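PDB 6O43: Orf11 from Staphylococcus phage P68, which probably acts as a phage lysin that breaks down the staphylococcal cell wall. Local coordinates for residues Phe64-Lys69 and Ala182-Ala187; Gly108-Tyr113 and Ala132-Asn137; Ala115-His120 and Asn169-Tyr174. All blocks are in the same frame, centred on the assembly; numbering follows the deposited sequence.

The chain is about half helix, the rest loop, with no strand. Contact 1 joins helix 61-71 to helix 177-187 and is buried, with its centre about 9 Å from the centre of the chain. Contact 2 and contact 3 both use the long loop between helices 89-104 and 124-136. Their centres lie about 19 Å apart, and they touch where the ring of Tyr-113 meets His-120 edge-to-face. Contact 1 is about 24 Å from contact 2 and 26 Å from contact 3, centre to centre. The triiodinated ligand binds at Trp-39 and Arg-86 to Tyr-89, residues that belong to none of the three.

Contact 1: Phe64-Lys69 and Ala182-Ala187; sequences FAVYEK and ANTILA
Val-66 and Thr-184 meet at the crossing of two helices in the all-helical body of the protein. Helix 61-71 and helix 177-187 approach to 9.7 Å between the axes of the two short segments. Their directions differ by 117°, so the pair runs steeply across rather than side by side.

The apolar part rests on one methyl group. Val-66 CG2 reaches Thr-184 CG2 at 3.7 Å and touches Ile-185 as well, so it sits over two consecutive residues of the partner helix. The Val-66 and Thr-184 side chains lie alongside each other and point in opposing directions. Ile-185 instead runs nearly at right angles to Val-66. Its CB does not face helix 61-71 directly, but CG1 stands anti to the carbonyl carbon (chi1 -77°), which brings that branch to the valine. Phe-10 of helix 3-11 and Phe-19 also touch Ile-185, so the isoleucine belongs to a larger apolar cluster.

The polar part is looser. Thr-184 OG1 lies beside its backbone N and bonds back within its own helix to the carbonyl O of Asp-180, while CG2 is the branch that meets Val-66. The same hydroxyl has a further weak bond to Asn-70 OD1. Lys-69 extends along the more exposed side of the contact, with a bend at chi2 (-92°) and a straight chain beyond it. No hydrogen bond joins the two segments. Lys-69 NZ stops 4.0 Å from Thr-184 OG1, too long for one.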
loop_
_atom_site.group_PDB
_atom_site.type_symbol
_atom_site.label_atom_id
_atom_site.label_comp_id
_atom_site.label_asym_id
_atom_site.label_seq_id
_atom_site.Cartn_x
_atom_site.Cartn_y
_atom_site.Cartn_z
ATOM N N PHE A 64 0.033 -0.515 7.492
ATOM C CA PHE A 64 0.301 -1.946 7.588
ATOM C C PHE A 64 -0.995 -2.734 7.741
ATOM O O PHE A 64 -1.257 -3.681 6.988
ATOM C CB PHE A 64 1.245 -2.196 8.768
ATOM C CG PHE A 64 1.874 -3.561 8.782
ATOM C CD1 PHE A 64 3.031 -3.806 8.055
ATOM C CD2 PHE A 64 1.331 -4.585 9.548
ATOM C CE1 PHE A 64 3.625 -5.050 8.063
ATOM C CE2 PHE A 64 1.921 -5.839 9.567
ATOM C CZ PHE A 64 3.073 -6.071 8.820
ATOM N N ALA A 65 -1.833 -2.334 8.700
ATOM C CA ALA A 65 -3.077 -3.053 8.959
ATOM C C ALA A 65 -4.030 -2.966 7.772
ATOM O O ALA A 65 -4.641 -3.966 7.377
ATOM C CB ALA A 65 -3.747 -2.504 10.220
ATOM N N VAL A 66 -4.186 -1.769 7.201
ATOM C CA VAL A 66 -5.126 -1.593 6.096
ATOM C C VAL A 66 -4.703 -2.419 4.885
ATOM O O VAL A 66 -5.546 -2.997 4.188
ATOM C CB VAL A 66 -5.263 -0.101 5.744
ATOM C CG1 VAL A 66 -5.695 0.062 4.297
ATOM C CG2 VAL A 66 -6.261 0.568 6.676
ATOM N N TYR A 67 -3.399 -2.489 4.614
ATOM C CA TYR A 67 -2.939 -3.293 3.484
ATOM C C TYR A 67 -3.064 -4.784 3.774
ATOM O O TYR A 67 -3.441 -5.563 2.890
ATOM C CB TYR A 67 -1.500 -2.929 3.122
ATOM C CG TYR A 67 -1.410 -1.936 1.989
ATOM C CD1 TYR A 67 -2.474 -1.090 1.701
ATOM C CD2 TYR A 67 -0.277 -1.862 1.188
ATOM C CE1 TYR A 67 -2.404 -0.184 0.660
ATOM C CE2 TYR A 67 -0.200 -0.961 0.140
ATOM C CZ TYR A 67 -1.267 -0.124 -0.121
ATOM O OH TYR A 67 -1.198 0.778 -1.162
ATOM N N GLU A 68 -2.755 -5.204 5.003
ATOM C CA GLU A 68 -2.923 -6.609 5.353
ATOM C C GLU A 68 -4.384 -7.024 5.243
ATOM O O GLU A 68 -4.693 -8.115 4.750
ATOM C CB GLU A 68 -2.389 -6.873 6.762
ATOM C CG GLU A 68 -2.491 -8.327 7.206
ATOM C CD GLU A 68 -1.677 -9.271 6.332
ATOM O OE1 GLU A 68 -0.774 -8.795 5.614
ATOM O OE2 GLU A 68 -1.947 -10.491 6.355
ATOM N N LYS A 69 -5.302 -6.160 5.682
ATOM C CA LYS A 69 -6.720 -6.480 5.576
ATOM C C LYS A 69 -7.148 -6.626 4.120
ATOM O O LYS A 69 -7.889 -7.553 3.772
ATOM C CB LYS A 69 -7.552 -5.406 6.279
ATOM C CG LYS A 69 -9.058 -5.629 6.234
ATOM C CD LYS A 69 -9.700 -4.939 5.043
ATOM C CE LYS A 69 -11.197 -5.223 4.974
ATOM N NZ LYS A 69 -11.841 -4.553 3.802
ATOM N N ALA A 182 -7.665 3.671 1.109
ATOM C CA ALA A 182 -8.326 4.905 1.522
ATOM C C ALA A 182 -9.722 4.632 2.067
ATOM O O ALA A 182 -10.114 5.193 3.098
ATOM C CB ALA A 182 -8.392 5.887 0.352
ATOM N N ASN A 183 -10.489 3.769 1.392
ATOM C CA ASN A 183 -11.852 3.488 1.833
ATOM C C ASN A 183 -11.869 2.776 3.181
ATOM O O ASN A 183 -12.759 3.020 4.005
ATOM C CB ASN A 183 -12.587 2.661 0.780
ATOM C CG ASN A 183 -12.996 3.484 -0.424
ATOM O OD1 ASN A 183 -13.122 4.705 -0.338
ATOM N ND2 ASN A 183 -13.214 2.819 -1.552
ATOM N N THR A 184 -10.904 1.887 3.421
ATOM C CA THR A 184 -10.842 1.212 4.712
ATOM C C THR A 184 -10.492 2.192 5.823
ATOM O O THR A 184 -11.073 2.141 6.913
ATOM C CB THR A 184 -9.831 0.068 4.669
ATOM O OG1 THR A 184 -10.254 -0.908 3.706
ATOM C CG2 THR A 184 -9.713 -0.587 6.044
ATOM N N ILE A 185 -9.555 3.103 5.559
ATOM C CA ILE A 185 -9.186 4.102 6.557
ATOM C C ILE A 185 -10.398 4.945 6.935
ATOM O O ILE A 185 -10.711 5.120 8.118
ATOM C CB ILE A 185 -8.022 4.966 6.040
ATOM C CG1 ILE A 185 -6.712 4.184 6.149
ATOM C CG2 ILE A 185 -7.943 6.283 6.798
ATOM C CD1 ILE A 185 -5.620 4.676 5.212
ATOM N N LEU A 186 -11.105 5.472 5.934
ATOM C CA LEU A 186 -12.294 6.273 6.209
ATOM C C LEU A 186 -13.387 5.432 6.860
ATOM O O LEU A 186 -14.015 5.857 7.836
ATOM C CB LEU A 186 -12.801 6.915 4.917
ATOM C CG LEU A 186 -11.848 7.889 4.221
ATOM C CD1 LEU A 186 -12.306 8.155 2.797
ATOM C CD2 LEU A 186 -11.747 9.193 5.004
ATOM N N ALA A 187 -13.632 4.232 6.329
ATOM C CA ALA A 187 -14.627 3.351 6.931
ATOM C C ALA A 187 -14.343 3.127 8.410
ATOM O O ALA A 187 -15.270 2.984 9.218
ATOM C CB ALA A 187 -14.664 2.017 6.185
#

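Contact 2: Gly108-Tyr113 and Ala132-Asn137; sequences GQPSWY and ADFAKN
Phe-134 presents the edge of its ring to Gly-108, whose carbonyl O lies near the ring plane. Gly-108 O is 3.4 Å from Phe-134 CE2, so it faces the rim and not the pi cloud. Gln-109 N and Pro-110 CD approach the same ring obliquely. The second flat group, the indole of Trp-112, has Pro-110 CB on one face, 3.4 Å above its plane and displaced toward the rim. Pro-110 therefore sits between two aromatic side chains, with CB on the indole and CG and CD on the phenylalanine.

The proline meets the root of the Phe-134 side chain. Pro-110 CG is 3.8 Å from Phe-134 CB. Phe-134 CG stands anti to its own N (chi1 -168°), and the ring leans off its helix into the loop. Ile-148, Pro-149 and Tyr-159 also touch the Phe-134 side chain, which is buried. Gly-108 has an extended backbone with positive phi (162°). At its backbone angles a CB would be jammed against the carbonyl O of the preceding residue, so the backbone calls for glycine.

No hydrogen bond crosses the contact. The polar bonds lie beside it. Trp-112 NE1 bonds to Asn-131 OD1, which ties the indole to the same helix. Asn-137 ND2 donates to Asp-133 OD1 at 2.9 Å, coming from above the carboxylate plane, while OD2 bonds to Tyr-159 OH and His-12 NE2.

The arrangement is a loop folded back on the helix that follows it. Residues 108-113 pack on helix 124-136 through a proline and an aromatic ring, with helix 152-159 flanking both.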
loop_
_atom_site.group_PDB
_atom_site.type_symbol
_atom_site.label_atom_id
_atom_site.label_comp_id
_atom_site.label_asym_id
_atom_site.label_seq_id
_atom_site.Cartn_x
_atom_site.Cartn_y
_atom_site.Cartn_z
ATOM N N GLY A 108 12.882 6.100 -9.398
ATOM C CA GLY A 108 12.070 5.375 -10.350
ATOM C C GLY A 108 11.179 6.294 -11.159
ATOM O O GLY A 108 11.275 7.519 -11.088
ATOM N N GLN A 109 10.324 5.656 -11.947
ATOM C CA GLN A 109 9.342 6.316 -12.792
ATOM C C GLN A 109 8.184 5.355 -12.984
ATOM O O GLN A 109 8.347 4.144 -12.792
ATOM C CB GLN A 109 9.946 6.713 -14.151
ATOM C CG GLN A 109 10.287 5.523 -15.046
ATOM C CD GLN A 109 11.166 5.908 -16.230
ATOM O OE1 GLN A 109 11.972 6.837 -16.139
ATOM N NE2 GLN A 109 11.016 5.193 -17.343
ATOM N N PRO A 110 7.005 5.853 -13.348
ATOM C CA PRO A 110 5.847 4.965 -13.488
ATOM C C PRO A 110 6.046 3.967 -14.618
ATOM O O PRO A 110 6.806 4.191 -15.564
ATOM C CB PRO A 110 4.687 5.927 -13.785
ATOM C CG PRO A 110 5.142 7.261 -13.237
ATOM C CD PRO A 110 6.634 7.270 -13.512
ATOM N N SER A 111 5.348 2.840 -14.494
ATOM C CA SER A 111 5.408 1.738 -15.449
ATOM C C SER A 111 4.037 1.606 -16.098
ATOM O O SER A 111 3.086 1.139 -15.462
ATOM C CB SER A 111 5.823 0.444 -14.752
ATOM O OG SER A 111 5.521 -0.680 -15.551
ATOM N N TRP A 112 3.930 2.018 -17.360
ATOM C CA TRP A 112 2.624 2.181 -17.986
ATOM C C TRP A 112 2.126 0.934 -18.706
ATOM O O TRP A 112 0.948 0.892 -19.081
ATOM C CB TRP A 112 2.658 3.368 -18.952
ATOM C CG TRP A 112 2.936 4.656 -18.250
ATOM C CD1 TRP A 112 4.106 5.354 -18.249
ATOM C CD2 TRP A 112 2.032 5.384 -17.412
ATOM N NE1 TRP A 112 3.981 6.485 -17.472
ATOM C CE2 TRP A 112 2.716 6.525 -16.949
ATOM C CE3 TRP A 112 0.705 5.187 -17.018
ATOM C CZ2 TRP A 112 2.119 7.463 -16.108
ATOM C CZ3 TRP A 112 0.113 6.121 -16.182
ATOM C CH2 TRP A 112 0.821 7.244 -15.738
ATOM N N TYR A 113 2.965 -0.084 -18.894
ATOM C CA TYR A 113 2.518 -1.317 -19.522
ATOM C C TYR A 113 3.112 -2.516 -18.799
ATOM O O TYR A 113 4.181 -2.432 -18.193
ATOM C CB TYR A 113 2.878 -1.367 -21.018
ATOM C CG TYR A 113 4.357 -1.492 -21.314
ATOM C CD1 TYR A 113 5.165 -0.367 -21.403
ATOM C CD2 TYR A 113 4.940 -2.734 -21.517
ATOM C CE1 TYR A 113 6.516 -0.475 -21.679
ATOM C CE2 TYR A 113 6.289 -2.854 -21.797
ATOM C CZ TYR A 113 7.073 -1.721 -21.875
ATOM O OH TYR A 113 8.415 -1.832 -22.153
ATOM N N ALA A 132 4.998 13.300 -14.773
ATOM C CA ALA A 132 5.343 14.581 -14.164
ATOM C C ALA A 132 4.990 14.613 -12.680
ATOM O O ALA A 132 5.772 15.113 -11.861
ATOM C CB ALA A 132 4.641 15.713 -14.911
ATOM N N ASP A 133 3.813 14.101 -12.314
ATOM C CA ASP A 133 3.436 14.066 -10.904
ATOM C C ASP A 133 4.429 13.246 -10.096
ATOM O O ASP A 133 4.873 13.666 -9.021
ATOM C CB ASP A 133 2.025 13.500 -10.737
ATOM C CG ASP A 133 1.568 13.500 -9.286
ATOM O OD1 ASP A 133 1.188 14.578 -8.788
ATOM O OD2 ASP A 133 1.614 12.429 -8.644
ATOM N N PHE A 134 4.796 12.069 -10.605
ATOM C CA PHE A 134 5.709 11.206 -9.865
ATOM C C PHE A 134 7.074 11.860 -9.702
ATOM O O PHE A 134 7.698 11.758 -8.637
ATOM C CB PHE A 134 5.853 9.857 -10.564
ATOM C CG PHE A 134 6.548 8.829 -9.726
ATOM C CD1 PHE A 134 5.846 8.123 -8.761
ATOM C CD2 PHE A 134 7.903 8.591 -9.879
ATOM C CE1 PHE A 134 6.473 7.182 -7.975
ATOM C CE2 PHE A 134 8.540 7.653 -9.093
ATOM C CZ PHE A 134 7.821 6.947 -8.135
ATOM N N ALA A 135 7.556 12.532 -10.749
ATOM C CA ALA A 135 8.876 13.148 -10.687
ATOM C C ALA A 135 8.873 14.380 -9.794
ATOM O O ALA A 135 9.869 14.665 -9.120
ATOM C CB ALA A 135 9.352 13.514 -12.095
ATOM N N LYS A 136 7.763 15.114 -9.764
ATOM C CA LYS A 136 7.707 16.408 -9.099
ATOM C C LYS A 136 6.997 16.372 -7.751
ATOM O O LYS A 136 7.424 17.063 -6.820
ATOM C CB LYS A 136 7.015 17.429 -10.011
ATOM C CG LYS A 136 7.561 18.844 -9.903
ATOM C CD LYS A 136 6.821 19.800 -10.832
ATOM N N ASN A 137 5.930 15.579 -7.613
ATOM C CA ASN A 137 5.061 15.653 -6.443
ATOM C C ASN A 137 5.084 14.417 -5.555
ATOM O O ASN A 137 4.562 14.477 -4.436
ATOM C CB ASN A 137 3.610 15.915 -6.876
ATOM C CG ASN A 137 3.463 17.187 -7.684
ATOM O OD1 ASN A 137 4.051 18.221 -7.358
ATOM N ND2 ASN A 137 2.685 17.114 -8.756
#

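Contact 3: Ala115-His120 and Asn169-Tyr174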
loop_
_atom_site.group_PDB
_atom_site.type_symbol
_atom_site.label_atom_id
_atom_site.label_comp_id
_atom_site.label_asym_id
_atom_site.label_seq_id
_atom_site.Cartn_x
_atom_site.Cartn_y
_atom_site.Cartn_z
ATOM N N ALA A 115 5.137 -5.475 -18.511
ATOM C CA ALA A 115 6.286 -6.032 -19.216
ATOM C C ALA A 115 6.131 -7.514 -19.526
ATOM O O ALA A 115 6.890 -8.037 -20.350
ATOM C CB ALA A 115 7.562 -5.804 -18.403
ATOM N N GLY A 116 5.176 -8.200 -18.899
ATOM C CA GLY A 116 4.980 -9.620 -19.132
ATOM C C GLY A 116 3.812 -9.930 -20.045
ATOM O O GLY A 116 3.705 -11.040 -20.575
ATOM N N ASN A 117 2.918 -8.948 -20.232
ATOM C CA ASN A 117 1.770 -9.056 -21.139
ATOM C C ASN A 117 1.623 -7.691 -21.812
ATOM O O ASN A 117 0.754 -6.887 -21.465
ATOM C CB ASN A 117 0.494 -9.475 -20.408
ATOM C CG ASN A 117 0.285 -10.977 -20.416
ATOM O OD1 ASN A 117 0.053 -11.577 -21.467
ATOM N ND2 ASN A 117 0.355 -11.590 -19.243
ATOM N N ILE A 118 2.484 -7.440 -22.794
ATOM C CA ILE A 118 2.669 -6.098 -23.336
ATOM C C ILE A 118 1.409 -5.682 -24.090
ATOM O O ILE A 118 1.091 -6.232 -25.147
ATOM C CB ILE A 118 3.904 -6.029 -24.237
ATOM C CG1 ILE A 118 5.146 -6.432 -23.442
ATOM C CG2 ILE A 118 4.058 -4.630 -24.823
ATOM C CD1 ILE A 118 6.410 -6.515 -24.282
ATOM N N VAL A 119 0.696 -4.696 -23.549
ATOM C CA VAL A 119 -0.388 -4.020 -24.250
ATOM C C VAL A 119 -0.212 -2.528 -23.996
ATOM O O VAL A 119 -0.402 -2.064 -22.865
ATOM C CB VAL A 119 -1.779 -4.483 -23.796
ATOM C CG1 VAL A 119 -2.859 -3.722 -24.562
ATOM C CG2 VAL A 119 -1.936 -5.981 -23.993
ATOM N N HIS A 120 0.162 -1.784 -25.034
ATOM C CA HIS A 120 0.296 -0.334 -24.938
ATOM C C HIS A 120 -1.080 0.285 -25.147
ATOM O O HIS A 120 -1.625 0.239 -26.254
ATOM C CB HIS A 120 1.297 0.189 -25.966
ATOM C CG HIS A 120 2.643 -0.461 -25.885
ATOM N ND1 HIS A 120 3.499 -0.270 -24.820
ATOM C CD2 HIS A 120 3.286 -1.292 -26.739
ATOM C CE1 HIS A 120 4.606 -0.964 -25.018
ATOM N NE2 HIS A 120 4.504 -1.590 -26.177
ATOM N N ASN A 169 -6.414 -3.582 -20.057
ATOM C CA ASN A 169 -5.110 -4.236 -20.055
ATOM C C ASN A 169 -5.117 -5.590 -20.755
ATOM O O ASN A 169 -4.039 -6.120 -21.051
ATOM C CB ASN A 169 -4.595 -4.397 -18.619
ATOM C CG ASN A 169 -5.396 -5.406 -17.811
ATOM O OD1 ASN A 169 -5.464 -6.584 -18.160
ATOM N ND2 ASN A 169 -5.986 -4.949 -16.708
ATOM N N LYS A 170 -6.291 -6.164 -21.017
ATOM C CA LYS A 170 -6.464 -7.371 -21.821
ATOM C C LYS A 170 -5.915 -8.628 -21.158
ATOM O O LYS A 170 -5.764 -9.655 -21.832
ATOM C CB LYS A 170 -5.825 -7.221 -23.206
ATOM C CG LYS A 170 -6.290 -6.000 -23.982
ATOM C CD LYS A 170 -7.803 -5.966 -24.121
ATOM C CE LYS A 170 -8.227 -5.061 -25.271
ATOM N NZ LYS A 170 -9.710 -4.996 -25.413
ATOM N N VAL A 171 -5.610 -8.586 -19.859
ATOM C CA VAL A 171 -5.100 -9.740 -19.135
ATOM C C VAL A 171 -6.051 -10.187 -18.032
ATOM O O VAL A 171 -6.307 -11.386 -17.877
ATOM C CB VAL A 171 -3.697 -9.464 -18.554
ATOM C CG1 VAL A 171 -3.349 -10.506 -17.502
ATOM C CG2 VAL A 171 -2.660 -9.461 -19.662
ATOM N N GLN A 172 -6.590 -9.242 -17.263
ATOM C CA GLN A 172 -7.459 -9.572 -16.139
ATOM C C GLN A 172 -7.793 -8.326 -15.332
ATOM O O GLN A 172 -7.174 -7.274 -15.518
ATOM C CB GLN A 172 -6.795 -10.605 -15.231
ATOM C CG GLN A 172 -5.558 -10.073 -14.530
ATOM C CD GLN A 172 -5.046 -11.008 -13.457
ATOM O OE1 GLN A 172 -4.721 -12.164 -13.727
ATOM N NE2 GLN A 172 -4.974 -10.512 -12.226
ATOM N N ASN A 173 -8.761 -8.438 -14.426
ATOM C CA ASN A 173 -9.108 -7.337 -13.539
ATOM C C ASN A 173 -8.162 -7.328 -12.344
ATOM O O ASN A 173 -8.041 -8.331 -11.632
ATOM C CB ASN A 173 -10.559 -7.456 -13.077
ATOM C CG ASN A 173 -11.548 -7.323 -14.220
ATOM O OD1 ASN A 173 -11.408 -6.453 -15.079
ATOM N ND2 ASN A 173 -12.550 -8.194 -14.239
ATOM N N TYR A 174 -7.483 -6.207 -12.134
ATOM C CA TYR A 174 -6.634 -6.007 -10.971
ATOM C C TYR A 174 -7.339 -5.101 -9.970
ATOM O O TYR A 174 -8.071 -4.182 -10.347
ATOM C CB TYR A 174 -5.289 -5.386 -11.361
ATOM C CG TYR A 174 -4.488 -6.178 -12.371
ATOM C CD1 TYR A 174 -3.605 -7.170 -11.965
ATOM C CD2 TYR A 174 -4.607 -5.924 -13.730
ATOM C CE1 TYR A 174 -2.866 -7.894 -12.887
ATOM C CE2 TYR A 174 -3.873 -6.640 -14.659
ATOM C CZ TYR A 174 -3.004 -7.625 -14.232
ATOM O OH TYR A 174 -2.273 -8.340 -15.155
HETATM O O HOH W 1 -1.517 -6.077 -20.125
#
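Val-119 packs against the backbone of Asn-169 in the better covered part of this contact between two loops. Val-119 CG2 lies 3.6 Å from Asn-169 O, and both methyls reach the aliphatic start of Lys-170, crossing it at about a right angle. Lys-170 is the first residue past helix 166-169 and has a positive phi (69°). Its CB points to Val-119, but the bent chain leads NZ away to Ser-167 O.

Asn-169 makes the turn firm. Asn-169 OD1 accepts from Val-171 N at 2.6 Å and from Gln-172 N at 3.0 Å, both in the carbonyl plane. The first bond makes an Asx turn, and the second, from three residues on, an Asx motif. The amide also returns a bond, from Asn-169 ND2 to Gln-172 O at 2.9 Å, and ND2 has a further partner in Gly-163 O. Together these bonds fix the rotation of the amide about its side-chain bonds. Its CG also sits at the edge of the Tyr-174 ring, while Gln-172 CG lies over one face of that ring.

The Asn-117 side of the contact is more open to solvent. Val-171 CG2 abuts CB and CG of Asn-117, and the two side chains cross at a slant. The 3.2 Å between Asn-117 CB and Val-171 CG2 is short for two carbons, so the exact placement is doubtful.

No protein hydrogen bond spans the two loops. One water does, 2.8 Å from Asn-117 O and 2.7 Å from Asn-169 O. The chemistry implies a join made of methyl contacts and a water bridge, whose order probably comes from the Asn-169 turn rather than from direct polar pairing.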